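Local atomic coordinates of glucuronoarabinoxylan endo-1,4-beta-xylanase (Clostridium papyrosolvens, PDB entry 4FMV), a protein that probably cleaves internal beta-1,4 linkages of plant cell-wall xylan, this chain being the family 30 catalytic part of a longer, modular enzyme. Residues A[56-61]-A[117-122]; A[61-66]-A[125-130]; A[68-73]-A[129-134]; A[82-87]-A[172-177]. One frame throughout, in Å; residues are numbered along the deposited sequence.

Contact 1 of 4, residues A[56-61]-A[117-122]; sequences DAWKTG and YAQYLN
Trp58 and Tyr120 form a T-shaped aromatic pair, the edge of the tyrosine meeting the face of the indole. The centroids of the Trp58 five-membered ring and the Tyr120 ring lie 4.9 Å apart, with the planes at 72°, and Tyr120 CD1 is the leading atom, 3.6 Å from Trp58 NE1. A chi1 of 172° puts the Tyr120 ring opposite its own backbone N, and from there its edge meets the indole.

A CH-pi contact works beside it. Tyr120 CA sits almost squarely above the six-membered half of the Trp58 indole, 3.8 Å from that centroid, so one tyrosine occupies both rings of Trp58 from the same side. The opposite face is taken by Lys59 CG, and the lysine chain runs on to a salt bridge with Glu116.

Plain apolar packing completes the join: Gln119 CB touches Trp58 CH2 at 3.9 Å, at the solvent-facing border of the patch. No hydrogen bond crosses between the segments, and the buried indole does most of the work. This is how the long loop after strand 45-49 is laid over helix 114-130, on the outside of the (beta/alpha)8 barrel.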
# COMPACT_ATOMS: atom_id res chain seq x y z
N ASP A 56 -15.74 -23.65 9.18
CA ASP A 56 -17.14 -23.38 8.83
C ASP A 56 -17.90 -22.61 9.92
O ASP A 56 -19.09 -22.33 9.76
CB ASP A 56 -17.89 -24.68 8.53
CG ASP A 56 -17.32 -25.42 7.33
OD1 ASP A 56 -16.60 -24.80 6.52
OD2 ASP A 56 -17.58 -26.63 7.22
N ALA A 57 -17.20 -22.28 11.01
CA ALA A 57 -17.86 -21.70 12.18
C ALA A 57 -18.45 -20.32 11.86
O ALA A 57 -19.33 -19.83 12.58
CB ALA A 57 -16.89 -21.62 13.37
N TRP A 58 -17.98 -19.71 10.77
CA TRP A 58 -18.55 -18.44 10.34
C TRP A 58 -20.04 -18.57 10.00
O TRP A 58 -20.78 -17.59 10.11
CB TRP A 58 -17.81 -17.87 9.15
CG TRP A 58 -17.94 -18.65 7.91
CD1 TRP A 58 -17.16 -19.72 7.53
CD2 TRP A 58 -18.87 -18.44 6.84
NE1 TRP A 58 -17.58 -20.19 6.31
CE2 TRP A 58 -18.62 -19.42 5.87
CE3 TRP A 58 -19.91 -17.52 6.63
CZ2 TRP A 58 -19.36 -19.50 4.68
CZ3 TRP A 58 -20.65 -17.62 5.46
CH2 TRP A 58 -20.36 -18.60 4.49
N LYS A 59 -20.46 -19.76 9.57
CA LYS A 59 -21.85 -19.98 9.22
C LYS A 59 -22.76 -19.92 10.44
O LYS A 59 -23.94 -19.57 10.32
CB LYS A 59 -22.03 -21.32 8.51
CG LYS A 59 -21.17 -21.48 7.25
CD LYS A 59 -21.64 -22.71 6.46
CE LYS A 59 -20.77 -23.00 5.25
NZ LYS A 59 -21.39 -24.12 4.47
N THR A 60 -22.23 -20.29 11.60
CA THR A 60 -23.01 -20.24 12.85
C THR A 60 -22.76 -18.97 13.67
O THR A 60 -23.30 -18.85 14.76
CB THR A 60 -22.80 -21.48 13.75
OG1 THR A 60 -21.44 -21.55 14.19
CG2 THR A 60 -23.16 -22.75 13.00
N GLY A 61 -21.94 -18.05 13.16
CA GLY A 61 -21.75 -16.77 13.79
C GLY A 61 -20.78 -16.77 14.97
O GLY A 61 -20.85 -15.89 15.84
N TYR A 117 -18.29 -18.72 -1.08
CA TYR A 117 -17.10 -17.91 -0.81
C TYR A 117 -17.43 -16.42 -0.74
O TYR A 117 -16.90 -15.70 0.11
CB TYR A 117 -16.00 -18.18 -1.84
CG TYR A 117 -14.69 -17.46 -1.54
CD1 TYR A 117 -14.02 -17.64 -0.33
CD2 TYR A 117 -14.10 -16.63 -2.49
CE1 TYR A 117 -12.83 -17.01 -0.07
CE2 TYR A 117 -12.90 -15.98 -2.23
CZ TYR A 117 -12.27 -16.17 -1.02
OH TYR A 117 -11.08 -15.53 -0.76
N ALA A 118 -18.33 -15.96 -1.61
CA ALA A 118 -18.80 -14.58 -1.55
C ALA A 118 -19.56 -14.33 -0.25
O ALA A 118 -19.46 -13.25 0.31
CB ALA A 118 -19.68 -14.25 -2.76
N GLN A 119 -20.33 -15.31 0.22
CA GLN A 119 -21.02 -15.18 1.52
C GLN A 119 -20.04 -15.13 2.68
O GLN A 119 -20.23 -14.40 3.66
CB GLN A 119 -21.98 -16.36 1.74
CG GLN A 119 -23.12 -16.35 0.76
CD GLN A 119 -23.97 -17.59 0.86
OE1 GLN A 119 -23.53 -18.63 1.33
NE2 GLN A 119 -25.21 -17.48 0.40
N TYR A 120 -18.99 -15.92 2.57
CA TYR A 120 -17.90 -15.91 3.53
C TYR A 120 -17.26 -14.53 3.59
O TYR A 120 -17.11 -13.93 4.67
CB TYR A 120 -16.88 -16.95 3.11
CG TYR A 120 -15.57 -16.99 3.87
CD1 TYR A 120 -15.50 -17.50 5.16
CD2 TYR A 120 -14.39 -16.58 3.26
CE1 TYR A 120 -14.29 -17.57 5.83
CE2 TYR A 120 -13.17 -16.64 3.93
CZ TYR A 120 -13.13 -17.14 5.21
OH TYR A 120 -11.92 -17.23 5.87
N LEU A 121 -16.86 -14.01 2.44
CA LEU A 121 -16.31 -12.66 2.39
C LEU A 121 -17.30 -11.65 2.97
O LEU A 121 -16.92 -10.74 3.73
CB LEU A 121 -15.93 -12.28 0.95
CG LEU A 121 -14.75 -13.09 0.39
CD1 LEU A 121 -14.36 -12.57 -0.98
CD2 LEU A 121 -13.55 -13.00 1.35
N ASN A 122 -18.58 -11.78 2.63
CA ASN A 122 -19.59 -10.89 3.19
C ASN A 122 -19.69 -11.03 4.71
O ASN A 122 -20.00 -10.08 5.40
CB ASN A 122 -20.96 -11.13 2.55
CG ASN A 122 -21.19 -10.26 1.34
OD1 ASN A 122 -20.58 -9.20 1.20
ND2 ASN A 122 -22.07 -10.70 0.45

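Contact 2 of 4, residues A[61-66]-A[125-130]; sequences GNFSKW and VKYMKD
Asn62 OD1, one residue ahead of the Phe63 that packs on Tyr127, is gripped twice by Ser64. The backbone N of Ser64 donates to Asn62 OD1 at 3.2 Å with an almost straight N-H (168°), which makes an Asx turn, and Ser64 OG donates to the same oxygen. The turn sits in the loop between strand 45-49 and helix 67-78 of the (beta/alpha)8 barrel, just ahead of the short 3-10 segment that carries Trp66.

Tyr127 is the main contribution of helix 114-130. Phe63 CB rides over one face of the Tyr127 ring, 3.7 Å from the centroid, in a CH-pi contact. The two side chains run past one another in opposite senses, and their ring planes make 37°, an oblique pairing. In return Tyr127 CB comes over one face of the Phe63 ring, while Gly61 C lies over the other.

Trp66 closes in on the CD2-CE2 flank of the tyrosine: Trp66 CB is 3.5 Å from Tyr127 CE2, and Tyr127 CD2 lies at the indole edge, near its plane. The indole has further partners outside the two segments: NE1 donates to Glu51 O, and the ring pairs edge-to-face with Tyr124. Next along the helix, Met128 turns its methyl inward, leaving Met128 CE 4.3 Å from Trp66 O.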
# COMPACT_ATOMS: atom_id res chain seq x y z
N GLY A 61 -21.94 -18.05 13.16
CA GLY A 61 -21.75 -16.77 13.79
C GLY A 61 -20.78 -16.77 14.97
O GLY A 61 -20.85 -15.89 15.84
N ASN A 62 -19.87 -17.75 15.02
CA ASN A 62 -18.83 -17.64 16.04
C ASN A 62 -17.57 -17.11 15.37
O ASN A 62 -16.85 -17.82 14.69
CB ASN A 62 -18.59 -19.02 16.68
CG ASN A 62 -17.52 -18.98 17.75
OD1 ASN A 62 -16.82 -17.99 17.88
ND2 ASN A 62 -17.40 -20.04 18.52
N PHE A 63 -17.32 -15.83 15.61
CA PHE A 63 -16.28 -15.05 14.98
C PHE A 63 -15.00 -14.89 15.82
O PHE A 63 -14.18 -14.02 15.54
CB PHE A 63 -16.82 -13.72 14.41
CG PHE A 63 -17.97 -13.88 13.43
CD1 PHE A 63 -17.78 -14.54 12.20
CD2 PHE A 63 -19.23 -13.38 13.73
CE1 PHE A 63 -18.84 -14.70 11.29
CE2 PHE A 63 -20.31 -13.53 12.82
CZ PHE A 63 -20.11 -14.19 11.60
N SER A 64 -14.92 -15.58 16.95
CA SER A 64 -13.79 -15.35 17.86
C SER A 64 -12.43 -15.39 17.17
O SER A 64 -11.52 -14.66 17.55
CB SER A 64 -13.84 -16.30 19.08
OG SER A 64 -13.70 -17.65 18.68
N LYS A 65 -12.27 -16.22 16.15
CA LYS A 65 -10.96 -16.36 15.51
C LYS A 65 -10.61 -15.16 14.64
O LYS A 65 -9.46 -15.01 14.18
CB LYS A 65 -10.87 -17.66 14.72
CG LYS A 65 -10.71 -18.86 15.63
CD LYS A 65 -10.18 -20.05 14.86
CE LYS A 65 -10.30 -21.33 15.65
NZ LYS A 65 -9.94 -22.47 14.75
N TRP A 66 -11.62 -14.33 14.43
CA TRP A 66 -11.47 -13.05 13.72
C TRP A 66 -11.27 -11.85 14.66
O TRP A 66 -11.07 -10.71 14.21
CB TRP A 66 -12.70 -12.83 12.85
CG TRP A 66 -12.76 -13.78 11.67
CD1 TRP A 66 -11.79 -14.65 11.28
CD2 TRP A 66 -13.83 -13.92 10.73
NE1 TRP A 66 -12.20 -15.34 10.14
CE2 TRP A 66 -13.45 -14.90 9.80
CE3 TRP A 66 -15.08 -13.32 10.60
CZ2 TRP A 66 -14.27 -15.29 8.74
CZ3 TRP A 66 -15.90 -13.70 9.54
CH2 TRP A 66 -15.49 -14.69 8.63
N VAL A 125 -16.89 -8.88 6.25
CA VAL A 125 -17.34 -7.49 6.20
C VAL A 125 -18.39 -7.18 7.28
O VAL A 125 -18.32 -6.15 7.94
CB VAL A 125 -17.92 -7.19 4.82
CG1 VAL A 125 -18.43 -5.74 4.74
CG2 VAL A 125 -16.87 -7.49 3.74
N LYS A 126 -19.38 -8.06 7.46
CA LYS A 126 -20.46 -7.78 8.41
C LYS A 126 -19.96 -7.86 9.85
O LYS A 126 -20.32 -7.03 10.68
CB LYS A 126 -21.68 -8.67 8.16
CG LYS A 126 -22.84 -8.42 9.15
CD LYS A 126 -23.95 -9.45 8.92
CE LYS A 126 -25.24 -9.17 9.73
NZ LYS A 126 -25.04 -9.29 11.20
N TYR A 127 -19.14 -8.85 10.16
CA TYR A 127 -18.52 -8.92 11.50
C TYR A 127 -17.78 -7.62 11.83
O TYR A 127 -17.92 -7.06 12.93
CB TYR A 127 -17.54 -10.09 11.55
CG TYR A 127 -16.69 -10.13 12.79
CD1 TYR A 127 -17.26 -10.31 14.05
CD2 TYR A 127 -15.30 -10.02 12.72
CE1 TYR A 127 -16.48 -10.36 15.21
CE2 TYR A 127 -14.51 -10.07 13.87
CZ TYR A 127 -15.11 -10.24 15.11
OH TYR A 127 -14.35 -10.29 16.26
N MET A 128 -16.99 -7.14 10.89
CA MET A 128 -16.31 -5.87 11.10
C MET A 128 -17.31 -4.72 11.30
O MET A 128 -17.18 -3.89 12.23
CB MET A 128 -15.36 -5.57 9.94
CG MET A 128 -14.18 -6.51 9.88
SD MET A 128 -13.02 -6.19 11.21
CE MET A 128 -12.12 -7.74 11.25
N LYS A 129 -18.32 -4.67 10.43
CA LYS A 129 -19.34 -3.62 10.53
C LYS A 129 -20.10 -3.63 11.86
O LYS A 129 -20.37 -2.57 12.45
CB LYS A 129 -20.34 -3.73 9.39
CG LYS A 129 -21.45 -2.69 9.45
CD LYS A 129 -22.33 -2.75 8.21
CE LYS A 129 -23.40 -1.66 8.22
NZ LYS A 129 -22.79 -0.30 8.33
N ASP A 130 -20.47 -4.81 12.33
CA ASP A 130 -21.25 -4.94 13.55
C ASP A 130 -20.41 -4.53 14.76
O ASP A 130 -20.92 -4.20 15.84
CB ASP A 130 -21.72 -6.40 13.73
CG ASP A 130 -22.80 -6.79 12.75
OD1 ASP A 130 -23.38 -5.89 12.09
OD2 ASP A 130 -23.11 -8.00 12.66

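Contact 3 of 4, residues A[68-73]-A[129-134]; sequences PELANA and KDNGVD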
# COMPACT_ATOMS: atom_id res chain seq x y z
N PRO A 68 -8.71 -11.09 16.82
CA PRO A 68 -7.41 -10.41 16.83
C PRO A 68 -7.32 -9.32 15.75
O PRO A 68 -6.83 -8.23 16.01
CB PRO A 68 -6.41 -11.54 16.55
CG PRO A 68 -7.08 -12.77 17.12
CD PRO A 68 -8.55 -12.56 16.75
N GLU A 69 -7.80 -9.61 14.55
CA GLU A 69 -7.72 -8.64 13.48
C GLU A 69 -8.75 -7.53 13.66
O GLU A 69 -8.51 -6.39 13.28
CB GLU A 69 -7.84 -9.32 12.11
CG GLU A 69 -6.62 -10.16 11.69
CD GLU A 69 -5.46 -9.31 11.23
OE1 GLU A 69 -4.69 -9.77 10.35
OE2 GLU A 69 -5.29 -8.18 11.75
N LEU A 70 -9.90 -7.85 14.24
CA LEU A 70 -10.83 -6.79 14.68
C LEU A 70 -10.13 -5.78 15.63
O LEU A 70 -10.28 -4.57 15.49
CB LEU A 70 -12.10 -7.36 15.33
CG LEU A 70 -12.98 -6.31 16.03
CD1 LEU A 70 -13.59 -5.35 15.01
CD2 LEU A 70 -14.09 -6.95 16.87
N ALA A 71 -9.37 -6.29 16.60
CA ALA A 71 -8.70 -5.40 17.54
C ALA A 71 -7.67 -4.52 16.81
O ALA A 71 -7.54 -3.33 17.11
CB ALA A 71 -8.05 -6.21 18.68
N ASN A 72 -6.95 -5.11 15.87
CA ASN A 72 -5.98 -4.38 15.06
C ASN A 72 -6.67 -3.28 14.26
O ASN A 72 -6.25 -2.13 14.26
CB ASN A 72 -5.23 -5.36 14.15
CG ASN A 72 -4.37 -6.34 14.95
OD1 ASN A 72 -3.91 -6.02 16.05
ND2 ASN A 72 -4.16 -7.55 14.41
N ALA A 73 -7.77 -3.65 13.62
CA ALA A 73 -8.60 -2.73 12.86
C ALA A 73 -9.08 -1.57 13.71
O ALA A 73 -9.03 -0.41 13.28
CB ALA A 73 -9.80 -3.48 12.26
N LYS A 129 -18.32 -4.67 10.43
CA LYS A 129 -19.34 -3.62 10.53
C LYS A 129 -20.10 -3.63 11.86
O LYS A 129 -20.37 -2.57 12.45
CB LYS A 129 -20.34 -3.73 9.39
CG LYS A 129 -21.45 -2.69 9.45
CD LYS A 129 -22.33 -2.75 8.21
CE LYS A 129 -23.40 -1.66 8.22
NZ LYS A 129 -22.79 -0.30 8.33
N ASP A 130 -20.47 -4.81 12.33
CA ASP A 130 -21.25 -4.94 13.55
C ASP A 130 -20.41 -4.53 14.76
O ASP A 130 -20.92 -4.20 15.84
CB ASP A 130 -21.72 -6.40 13.73
CG ASP A 130 -22.80 -6.79 12.75
OD1 ASP A 130 -23.38 -5.89 12.09
OD2 ASP A 130 -23.11 -8.00 12.66
N ASN A 131 -19.10 -4.63 14.59
CA ASN A 131 -18.13 -4.25 15.61
C ASN A 131 -17.52 -2.87 15.47
O ASN A 131 -16.52 -2.57 16.10
CB ASN A 131 -17.10 -5.36 15.84
CG ASN A 131 -17.72 -6.54 16.54
OD1 ASN A 131 -17.80 -6.58 17.77
ND2 ASN A 131 -18.20 -7.51 15.77
N GLY A 132 -18.05 -2.07 14.55
CA GLY A 132 -17.70 -0.66 14.47
C GLY A 132 -16.61 -0.31 13.47
O GLY A 132 -16.17 0.84 13.41
N VAL A 133 -16.17 -1.28 12.68
CA VAL A 133 -15.17 -1.00 11.65
C VAL A 133 -15.83 -1.14 10.28
O VAL A 133 -16.32 -2.22 9.93
CB VAL A 133 -13.96 -1.98 11.78
CG1 VAL A 133 -13.00 -1.87 10.58
CG2 VAL A 133 -13.24 -1.75 13.10
N ASP A 134 -15.87 -0.06 9.50
CA ASP A 134 -16.41 -0.22 8.16
C ASP A 134 -15.22 -0.49 7.25
O ASP A 134 -14.42 0.42 6.95
CB ASP A 134 -17.16 1.06 7.74
CG ASP A 134 -18.47 1.28 8.52
OD1 ASP A 134 -19.07 0.28 8.99
OD2 ASP A 134 -18.92 2.45 8.66
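Leu70 is the first residue of 68-73 to reach 129-134, and its forked end straddles Asn131. Leu70 CD1 and CD2 are both 3.6 Å from Asn131 CB, and CD2 runs on alongside CG and OD1, the two side chains crossing at about a right angle. A chi1 of 170° puts Leu70 CG opposite the backbone N, and the fork reaches Asn131 from there. Asn131 offers its aliphatic part here; its amide end is turned back, ND2 donating to Tyr127 O one helical turn earlier.

Helix 114-130 ends just here in a Schellman motif. Gly132, with positive phi, is the C-prime residue: Gly132 N donates to Lys129 O at 3.2 Å, and Val133 N reaches back to Met128 O. The chain thereby turns toward strand 137-139 and presents Val133 to helix 67-78. The two helices are neighbours in the outer layer of the (beta/alpha)8 barrel, following barrel strands 45-49 and 82-86.

Farther along, Asn72 faces another way. Asn72 ND2 donates to Glu69 OE2 at 3.0 Å, nearly straight and in its own amide plane, yet well above the plane of the carboxylate; Ser23 OG also bonds to that oxygen.

Ala73 comes next and lies against both branches of Val133, Ala73 CB being 3.9 Å from Val133 CG2 and 4.0 Å from Val133 CG1. The CG2 branch of Val133 is shared, since Leu70 CD1 also touches it, at 4.1 Å.

Contact 4 of 4, residues A[82-87]-A[172-177]; sequences IVFASP and RVMAPE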
# COMPACT_ATOMS: atom_id res chain seq x y z
N ILE A 82 -7.72 3.79 7.17
CA ILE A 82 -8.77 2.93 6.65
C ILE A 82 -8.24 1.51 6.79
O ILE A 82 -7.04 1.32 7.04
CB ILE A 82 -9.07 3.22 5.17
CG1 ILE A 82 -7.81 3.03 4.31
CG2 ILE A 82 -9.67 4.63 5.00
CD1 ILE A 82 -8.01 3.35 2.82
N VAL A 83 -9.08 0.53 6.50
CA VAL A 83 -8.73 -0.87 6.76
C VAL A 83 -9.23 -1.73 5.62
O VAL A 83 -10.39 -1.59 5.22
CB VAL A 83 -9.39 -1.40 8.08
CG1 VAL A 83 -8.95 -2.82 8.36
CG2 VAL A 83 -9.09 -0.50 9.25
N PHE A 84 -8.38 -2.60 5.10
CA PHE A 84 -8.84 -3.60 4.13
C PHE A 84 -8.35 -4.98 4.53
O PHE A 84 -7.53 -5.10 5.44
CB PHE A 84 -8.46 -3.24 2.69
CG PHE A 84 -6.99 -3.44 2.35
CD1 PHE A 84 -6.03 -2.52 2.77
CD2 PHE A 84 -6.58 -4.50 1.56
CE1 PHE A 84 -4.69 -2.67 2.42
CE2 PHE A 84 -5.25 -4.66 1.19
CZ PHE A 84 -4.30 -3.75 1.63
N ALA A 85 -8.89 -6.01 3.88
CA ALA A 85 -8.61 -7.40 4.25
C ALA A 85 -8.33 -8.26 3.02
O ALA A 85 -9.03 -8.12 2.01
CB ALA A 85 -9.79 -7.98 5.04
N SER A 86 -7.33 -9.15 3.11
CA SER A 86 -7.06 -10.12 2.03
C SER A 86 -7.08 -11.54 2.63
O SER A 86 -6.54 -11.75 3.74
CB SER A 86 -5.65 -9.89 1.49
OG SER A 86 -5.43 -8.56 1.03
N PRO A 87 -7.74 -12.49 1.95
CA PRO A 87 -7.64 -13.95 2.15
C PRO A 87 -6.45 -14.62 1.44
O PRO A 87 -6.23 -14.34 0.25
CB PRO A 87 -8.97 -14.44 1.58
CG PRO A 87 -9.25 -13.43 0.37
CD PRO A 87 -8.39 -12.18 0.66
N ARG A 172 -16.26 -2.52 -1.00
CA ARG A 172 -15.45 -2.37 -2.21
C ARG A 172 -14.69 -3.68 -2.43
O ARG A 172 -14.27 -4.34 -1.47
CB ARG A 172 -14.46 -1.21 -2.12
CG ARG A 172 -15.07 0.22 -2.04
CD ARG A 172 -13.92 1.25 -2.05
NE ARG A 172 -14.36 2.63 -1.84
CZ ARG A 172 -14.74 3.10 -0.66
NH1 ARG A 172 -14.76 2.28 0.39
NH2 ARG A 172 -15.12 4.37 -0.54
N VAL A 173 -14.50 -4.06 -3.69
CA VAL A 173 -13.78 -5.28 -4.03
C VAL A 173 -12.38 -4.97 -4.57
O VAL A 173 -12.21 -4.13 -5.46
CB VAL A 173 -14.56 -6.11 -5.08
CG1 VAL A 173 -13.70 -7.27 -5.61
CG2 VAL A 173 -15.88 -6.61 -4.49
N MET A 174 -11.38 -5.65 -4.01
CA MET A 174 -10.02 -5.52 -4.47
C MET A 174 -9.63 -6.79 -5.22
O MET A 174 -9.95 -7.89 -4.79
CB MET A 174 -9.08 -5.35 -3.27
CG MET A 174 -7.60 -5.49 -3.60
SD MET A 174 -6.54 -5.26 -2.12
CE MET A 174 -6.73 -3.49 -1.83
N ALA A 175 -8.93 -6.64 -6.33
CA ALA A 175 -8.34 -7.79 -6.99
C ALA A 175 -7.24 -7.33 -7.94
O ALA A 175 -7.21 -6.16 -8.30
CB ALA A 175 -9.42 -8.47 -7.81
N PRO A 176 -6.50 -8.29 -8.51
CA PRO A 176 -6.12 -9.67 -8.17
C PRO A 176 -5.03 -9.88 -7.11
O PRO A 176 -4.81 -11.02 -6.75
CB PRO A 176 -5.76 -10.28 -9.53
CG PRO A 176 -5.14 -9.16 -10.24
CD PRO A 176 -5.92 -7.92 -9.82
N GLU A 177 -4.26 -8.83 -6.76
CA GLU A 177 -3.08 -8.97 -5.91
C GLU A 177 -2.06 -9.99 -6.44
O GLU A 177 -1.61 -10.88 -5.72
CB GLU A 177 -3.46 -9.32 -4.46
CG GLU A 177 -4.25 -8.21 -3.72
CD GLU A 177 -4.09 -8.34 -2.22
OE1 GLU A 177 -3.03 -7.90 -1.73
OE2 GLU A 177 -4.99 -8.90 -1.53
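Ser86 turns toward strand 172-178 and meets Glu177, its short side chain making contact from root to tip. Ser86 CB already lies 3.2 Å from Glu177 OE2. One bond farther out, Ser86 OG donates to Glu177 OE2 at 2.6 Å, a short bond that meets the carboxylate on its syn side, 20° out of plane. The hydroxyl is placed by a chi1 of -56°, which sets it beside its own backbone N, and it also receives a bond from Arg47 NE.

Both carboxylate oxygens of Glu177 have further partners. OE2 has a second one in Ser139 OG; OE1 pairs with Arg47 NH2 in a salt bridge and is bonded to Thr231 and His205. With both oxygens gripped, the buried carboxylate has little freedom to rotate.

One layer deeper, Phe84 meets Met174 in a Met-aromatic contact. The methionine bends at its last torsion, bringing Met174 CE to 3.5 Å from Phe84 CD2; Met174 SD stands 4.5 Å from the Phe84 ring centroid, approaching obliquely. Trp229 packs on both residues, edge-to-face against the phenylalanine.

Strands 82-86 and 172-178 are not neighbours, for 137-139 runs between them. Their side chains meet across the inside of the (beta/alpha)8 barrel, an apolar layer below and a polar network above it toward the C-terminal strand ends, where barrel glycosidases of this clan carry their active site.

Contacts 1, 2 and 3 follow one another along helix 114-130, in the outer layer of the barrel. The centres of contacts 1 and 2 are about 9 Å apart, those of contacts 2 and 3 about 8 Å. The first two share Gly61 and merge into one aromatic cluster, Tyr120 CE1 lying 3.7 Å from Trp66 CZ2. Contacts 2 and 3 share Lys129 and Asp130, and Tyr127 OH packs 3.4 Å from Leu70 CD2. Contact 4 lies deeper, in the barrel interior, its polar end toward the C-terminal strand ends where barrel glycosidases carry the active site. It touches contact 1 through Tyr117 and Pro87, and contact 3 where Ala73 O meets Val83 CG2 at 4.0 Å.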